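Local coordinates for CyaB (Pseudomonas aeruginosa, PDB 3R5G), which probably makes cyclic AMP from ATP as an adenylyl cyclase, represented here by the class III catalytic domain of a membrane protein, at residues Asn38-Tyr50 with Ser83-Leu95. Numbering follows the deposited sequence.
Sequences NYLNEMSKIALKY and SMGIAMRKHMKVL
Ile46 and Leu95 interlock residues 38-50 with residues 83-95, a pairing that illustrates how two roughly antiparallel helical segments (149°, axes 9.6 Å apart at closest approach) mesh as knobs into holes. Ile46 enters the hole formed by Met84, Ala87, Met88 and His91. Its two branches divide the work: CG2, anti to the backbone N, lies 3.8 Å from Met88 CG, while CD1 rests against CB of His91. In the reciprocal direction Leu95 sits among Asn38, Tyr39, Glu42 and Met43, its CD1 meeting the edge of the Tyr39 ring and CE of Met43, its CD2 touching CG of Glu42.

Methionines line much of the seam. Met43, bent at chi2, brings SD to 3.7 Å from CG of Met88, whose extended chain carries CE to the carbonyl O of Met43. SD of Met84 lies against Ala47, and Met92 SD makes an oblique Met-aromatic contact with Tyr39, 3.8 Å from CE1.

At the other end, one face of the Tyr50 ring covers the 83-84 backbone, and Met84 CA makes a CH-pi contact over its centre, 3.7 Å from the centroid; the Tyr50 OH hydrogen-bonds to the carbonyl O of Leu197.

One polar link spans the helices: His91 NE2 donates to the anti lone pair of Glu42 OE1 (2.8 Å) in a bent bond (N-H...O 140°), the oxygen lying 27° out of the imidazole plane.

Within the cyclase catalytic domain, helices 29-50 and 74-100 pack side by side against the central sheet: Met84 and Met88 reach Phe13 of strand 6-18, Tyr39 and Met92 reach Ile110 of strand 109-116, and Ala47 meets Ile54 of strand 53-58.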
loop_
_atom_site.group_PDB
_atom_site.type_symbol
_atom_site.label_atom_id
_atom_site.label_comp_id
_atom_site.label_asym_id
_atom_site.label_seq_id
_atom_site.Cartn_x
_atom_site.Cartn_y
_atom_site.Cartn_z
ATOM N N ASN A 38 -3.192 -12.527 -14.774
ATOM C CA ASN A 38 -4.002 -13.751 -14.633
ATOM C C ASN A 38 -4.443 -13.909 -13.169
ATOM O O ASN A 38 -5.631 -14.089 -12.923
ATOM C CB ASN A 38 -3.215 -14.950 -15.098
ATOM C CG ASN A 38 -3.977 -16.284 -14.916
ATOM O OD1 ASN A 38 -5.156 -16.388 -15.243
ATOM N ND2 ASN A 38 -3.258 -17.298 -14.510
ATOM N N TYR A 39 -3.470 -13.765 -12.303
ATOM C CA TYR A 39 -3.736 -13.822 -10.839
ATOM C C TYR A 39 -4.731 -12.783 -10.400
ATOM O O TYR A 39 -5.720 -13.086 -9.764
ATOM C CB TYR A 39 -2.426 -13.652 -10.074
ATOM C CG TYR A 39 -2.685 -13.512 -8.583
ATOM C CD1 TYR A 39 -2.994 -14.646 -7.756
ATOM C CD2 TYR A 39 -2.613 -12.249 -7.970
ATOM C CE1 TYR A 39 -3.306 -14.489 -6.379
ATOM C CE2 TYR A 39 -2.874 -12.086 -6.588
ATOM C CZ TYR A 39 -3.253 -13.219 -5.817
ATOM O OH TYR A 39 -3.533 -13.149 -4.473
ATOM N N LEU A 40 -4.507 -11.506 -10.773
ATOM C CA LEU A 40 -5.412 -10.478 -10.339
ATOM C C LEU A 40 -6.829 -10.667 -10.939
ATOM O O LEU A 40 -7.824 -10.396 -10.319
ATOM C CB LEU A 40 -4.824 -9.093 -10.702
ATOM C CG LEU A 40 -3.587 -8.710 -9.910
ATOM C CD1 LEU A 40 -2.984 -7.394 -10.507
ATOM C CD2 LEU A 40 -3.800 -8.574 -8.371
ATOM N N ASN A 41 -6.905 -11.150 -12.198
ATOM C CA ASN A 41 -8.203 -11.373 -12.814
ATOM C C ASN A 41 -8.948 -12.525 -12.078
ATOM O O ASN A 41 -10.104 -12.381 -11.779
ATOM C CB ASN A 41 -8.008 -11.786 -14.288
ATOM C CG ASN A 41 -9.246 -11.547 -15.093
ATOM O OD1 ASN A 41 -9.855 -10.478 -15.069
ATOM N ND2 ASN A 41 -9.716 -12.620 -15.723
ATOM N N GLU A 42 -8.170 -13.565 -11.730
ATOM C CA GLU A 42 -8.814 -14.721 -11.009
ATOM C C GLU A 42 -9.256 -14.322 -9.634
ATOM O O GLU A 42 -10.368 -14.619 -9.240
ATOM C CB GLU A 42 -7.918 -15.930 -10.875
ATOM C CG GLU A 42 -7.604 -16.593 -12.260
ATOM C CD GLU A 42 -8.876 -17.200 -12.853
ATOM O OE1 GLU A 42 -9.429 -18.129 -12.227
ATOM O OE2 GLU A 42 -9.384 -16.715 -13.898
ATOM N N MET A 43 -8.406 -13.514 -8.962
ATOM C CA MET A 43 -8.846 -13.011 -7.632
ATOM C C MET A 43 -10.041 -12.100 -7.700
ATOM O O MET A 43 -10.933 -12.143 -6.865
ATOM C CB MET A 43 -7.708 -12.290 -6.908
ATOM C CG MET A 43 -6.563 -13.149 -6.564
ATOM S SD MET A 43 -6.940 -14.592 -5.562
ATOM C CE MET A 43 -6.879 -15.916 -6.780
ATOM N N SER A 44 -10.101 -11.219 -8.720
ATOM C CA SER A 44 -11.231 -10.391 -8.930
ATOM C C SER A 44 -12.549 -11.184 -9.117
ATOM O O SER A 44 -13.572 -10.818 -8.536
ATOM C CB SER A 44 -10.927 -9.498 -10.147
ATOM O OG SER A 44 -12.107 -8.812 -10.445
ATOM N N LYS A 45 -12.509 -12.252 -9.903
ATOM C CA LYS A 45 -13.664 -13.052 -10.072
ATOM C C LYS A 45 -14.157 -13.690 -8.754
ATOM O O LYS A 45 -15.322 -13.718 -8.499
ATOM C CB LYS A 45 -13.346 -14.194 -11.034
ATOM C CG LYS A 45 -13.103 -13.678 -12.490
ATOM C CD LYS A 45 -13.068 -14.834 -13.404
ATOM C CE LYS A 45 -13.115 -14.270 -14.826
ATOM N NZ LYS A 45 -12.263 -14.966 -15.833
ATOM N N ILE A 46 -13.200 -14.176 -7.934
ATOM C CA ILE A 46 -13.622 -14.693 -6.634
ATOM C C ILE A 46 -14.215 -13.638 -5.675
ATOM O O ILE A 46 -15.246 -13.874 -5.075
ATOM C CB ILE A 46 -12.435 -15.436 -5.948
ATOM C CG1 ILE A 46 -11.923 -16.550 -6.847
ATOM C CG2 ILE A 46 -12.885 -15.976 -4.552
ATOM C CD1 ILE A 46 -10.684 -17.289 -6.430
ATOM N N ALA A 47 -13.620 -12.439 -5.635
ATOM C CA ALA A 47 -14.187 -11.389 -4.823
ATOM C C ALA A 47 -15.581 -11.019 -5.312
ATOM O O ALA A 47 -16.459 -10.854 -4.483
ATOM C CB ALA A 47 -13.284 -10.138 -4.855
ATOM N N LEU A 48 -15.796 -10.953 -6.657
ATOM C CA LEU A 48 -17.184 -10.645 -7.140
ATOM C C LEU A 48 -18.193 -11.729 -6.680
ATOM O O LEU A 48 -19.264 -11.399 -6.159
ATOM C CB LEU A 48 -17.229 -10.493 -8.690
ATOM C CG LEU A 48 -18.658 -10.360 -9.384
ATOM C CD1 LEU A 48 -19.455 -9.002 -9.132
ATOM C CD2 LEU A 48 -18.556 -10.653 -10.932
ATOM N N LYS A 49 -17.786 -13.003 -6.802
ATOM C CA LYS A 49 -18.645 -14.122 -6.445
ATOM C C LYS A 49 -19.125 -14.040 -4.958
ATOM O O LYS A 49 -20.256 -14.318 -4.580
ATOM C CB LYS A 49 -17.898 -15.428 -6.657
ATOM C CG LYS A 49 -18.605 -16.553 -6.032
ATOM C CD LYS A 49 -17.695 -17.788 -6.033
ATOM C CE LYS A 49 -18.087 -18.779 -7.125
ATOM N NZ LYS A 49 -16.879 -19.475 -7.639
ATOM N N TYR A 50 -18.191 -13.626 -4.080
ATOM C CA TYR A 50 -18.492 -13.519 -2.725
ATOM C C TYR A 50 -19.112 -12.206 -2.252
ATOM O O TYR A 50 -19.463 -12.075 -1.071
ATOM C CB TYR A 50 -17.173 -13.770 -1.898
ATOM C CG TYR A 50 -16.920 -15.283 -1.751
ATOM C CD1 TYR A 50 -17.528 -16.047 -0.690
ATOM C CD2 TYR A 50 -16.126 -15.960 -2.736
ATOM C CE1 TYR A 50 -17.322 -17.441 -0.668
ATOM C CE2 TYR A 50 -15.966 -17.349 -2.689
ATOM C CZ TYR A 50 -16.533 -18.040 -1.607
ATOM O OH TYR A 50 -16.378 -19.410 -1.612
ATOM N N SER A 83 -14.696 -16.423 3.950
ATOM C CA SER A 83 -14.983 -17.509 3.001
ATOM C C SER A 83 -14.352 -17.192 1.688
ATOM O O SER A 83 -13.821 -18.107 1.025
ATOM C CB SER A 83 -16.523 -17.736 2.867
ATOM O OG SER A 83 -17.062 -18.067 4.141
ATOM N N MET A 84 -14.349 -15.914 1.239
ATOM C CA MET A 84 -13.644 -15.526 0.039
ATOM C C MET A 84 -12.155 -15.846 0.171
ATOM O O MET A 84 -11.528 -16.429 -0.743
ATOM C CB MET A 84 -13.938 -14.053 -0.157
ATOM C CG MET A 84 -13.178 -13.498 -1.336
ATOM S SD MET A 84 -13.038 -11.717 -1.432
ATOM C CE MET A 84 -11.885 -11.538 -0.012
ATOM N N GLY A 85 -11.593 -15.519 1.333
ATOM C CA GLY A 85 -10.162 -15.835 1.504
ATOM C C GLY A 85 -9.866 -17.324 1.462
ATOM O O GLY A 85 -8.871 -17.701 0.827
ATOM N N ILE A 86 -10.736 -18.143 2.077
ATOM C CA ILE A 86 -10.589 -19.596 2.020
ATOM C C ILE A 86 -10.570 -20.069 0.554
ATOM O O ILE A 86 -9.728 -20.877 0.120
ATOM C CB ILE A 86 -11.617 -20.301 2.814
ATOM C CG1 ILE A 86 -11.341 -20.098 4.338
ATOM C CG2 ILE A 86 -11.724 -21.814 2.426
ATOM C CD1 ILE A 86 -12.554 -20.438 5.226
ATOM N N ALA A 87 -11.547 -19.500 -0.200
ATOM C CA ALA A 87 -11.636 -19.843 -1.569
ATOM C C ALA A 87 -10.464 -19.424 -2.405
ATOM O O ALA A 87 -10.045 -20.138 -3.354
ATOM C CB ALA A 87 -12.968 -19.225 -2.123
ATOM N N MET A 88 -9.883 -18.236 -2.175
ATOM C CA MET A 88 -8.716 -17.779 -2.872
ATOM C C MET A 88 -7.537 -18.672 -2.559
ATOM O O MET A 88 -6.755 -18.953 -3.471
ATOM C CB MET A 88 -8.406 -16.328 -2.485
ATOM C CG MET A 88 -9.461 -15.330 -3.005
ATOM S SD MET A 88 -9.098 -13.695 -2.347
ATOM C CE MET A 88 -10.068 -12.692 -3.491
ATOM N N ARG A 89 -7.389 -19.057 -1.296
ATOM C CA ARG A 89 -6.241 -19.929 -0.936
ATOM C C ARG A 89 -6.395 -21.271 -1.658
ATOM O O ARG A 89 -5.332 -21.831 -2.125
ATOM C CB ARG A 89 -6.245 -20.061 0.582
ATOM C CG ARG A 89 -5.136 -20.978 1.071
ATOM C CD ARG A 89 -4.850 -20.858 2.557
ATOM N NE ARG A 89 -6.032 -21.310 3.286
ATOM C CZ ARG A 89 -6.162 -21.187 4.638
ATOM N NH1 ARG A 89 -5.116 -20.634 5.317
ATOM N NH2 ARG A 89 -7.227 -21.605 5.285
ATOM N N LYS A 90 -7.637 -21.798 -1.781
ATOM C CA LYS A 90 -7.809 -23.051 -2.538
ATOM C C LYS A 90 -7.496 -22.821 -3.988
ATOM O O LYS A 90 -6.867 -23.676 -4.631
ATOM C CB LYS A 90 -9.216 -23.602 -2.408
ATOM C CG LYS A 90 -9.620 -24.121 -1.083
ATOM C CD LYS A 90 -11.051 -24.528 -1.054
ATOM C CE LYS A 90 -11.429 -24.991 0.360
ATOM N NZ LYS A 90 -12.858 -25.218 0.545
ATOM N N HIS A 91 -7.880 -21.695 -4.554
ATOM C CA HIS A 91 -7.664 -21.508 -5.984
ATOM C C HIS A 91 -6.197 -21.292 -6.283
ATOM O O HIS A 91 -5.679 -21.602 -7.364
ATOM C CB HIS A 91 -8.492 -20.325 -6.467
ATOM C CG HIS A 91 -8.603 -20.285 -7.943
ATOM N ND1 HIS A 91 -9.267 -21.259 -8.654
ATOM C CD2 HIS A 91 -8.212 -19.336 -8.823
ATOM C CE1 HIS A 91 -9.219 -20.937 -9.941
ATOM N NE2 HIS A 91 -8.601 -19.767 -10.067
ATOM N N MET A 92 -5.444 -20.814 -5.318
ATOM C CA MET A 92 -4.020 -20.696 -5.520
ATOM C C MET A 92 -3.356 -21.999 -5.790
ATOM O O MET A 92 -2.352 -21.981 -6.497
ATOM C CB MET A 92 -3.371 -20.007 -4.305
ATOM C CG MET A 92 -3.332 -18.551 -4.433
ATOM S SD MET A 92 -2.095 -18.019 -5.664
ATOM C CE MET A 92 -0.508 -17.801 -4.905
ATOM N N LYS A 93 -3.929 -23.087 -5.282
ATOM C CA LYS A 93 -3.315 -24.423 -5.608
ATOM C C LYS A 93 -3.472 -24.701 -7.088
ATOM O O LYS A 93 -2.561 -25.255 -7.746
ATOM C CB LYS A 93 -4.004 -25.559 -4.857
ATOM C CG LYS A 93 -3.907 -25.355 -3.363
ATOM C CD LYS A 93 -4.569 -26.547 -2.666
ATOM C CE LYS A 93 -4.364 -26.499 -1.151
ATOM N NZ LYS A 93 -4.325 -25.065 -0.653
ATOM N N VAL A 94 -4.631 -24.358 -7.624
ATOM C CA VAL A 94 -4.872 -24.521 -9.058
ATOM C C VAL A 94 -3.909 -23.625 -9.850
ATOM O O VAL A 94 -3.289 -24.062 -10.831
ATOM C CB VAL A 94 -6.266 -24.161 -9.358
ATOM C CG1 VAL A 94 -6.595 -24.410 -10.826
ATOM C CG2 VAL A 94 -7.257 -25.028 -8.485
ATOM N N LEU A 95 -3.804 -22.332 -9.470
ATOM C CA LEU A 95 -2.954 -21.474 -10.219
ATOM C C LEU A 95 -1.520 -21.936 -10.183
ATOM O O LEU A 95 -0.817 -21.790 -11.209
ATOM C CB LEU A 95 -3.111 -20.011 -9.734
ATOM C CG LEU A 95 -4.505 -19.417 -9.955
ATOM C CD1 LEU A 95 -4.507 -17.997 -9.258
ATOM C CD2 LEU A 95 -4.967 -19.318 -11.441
#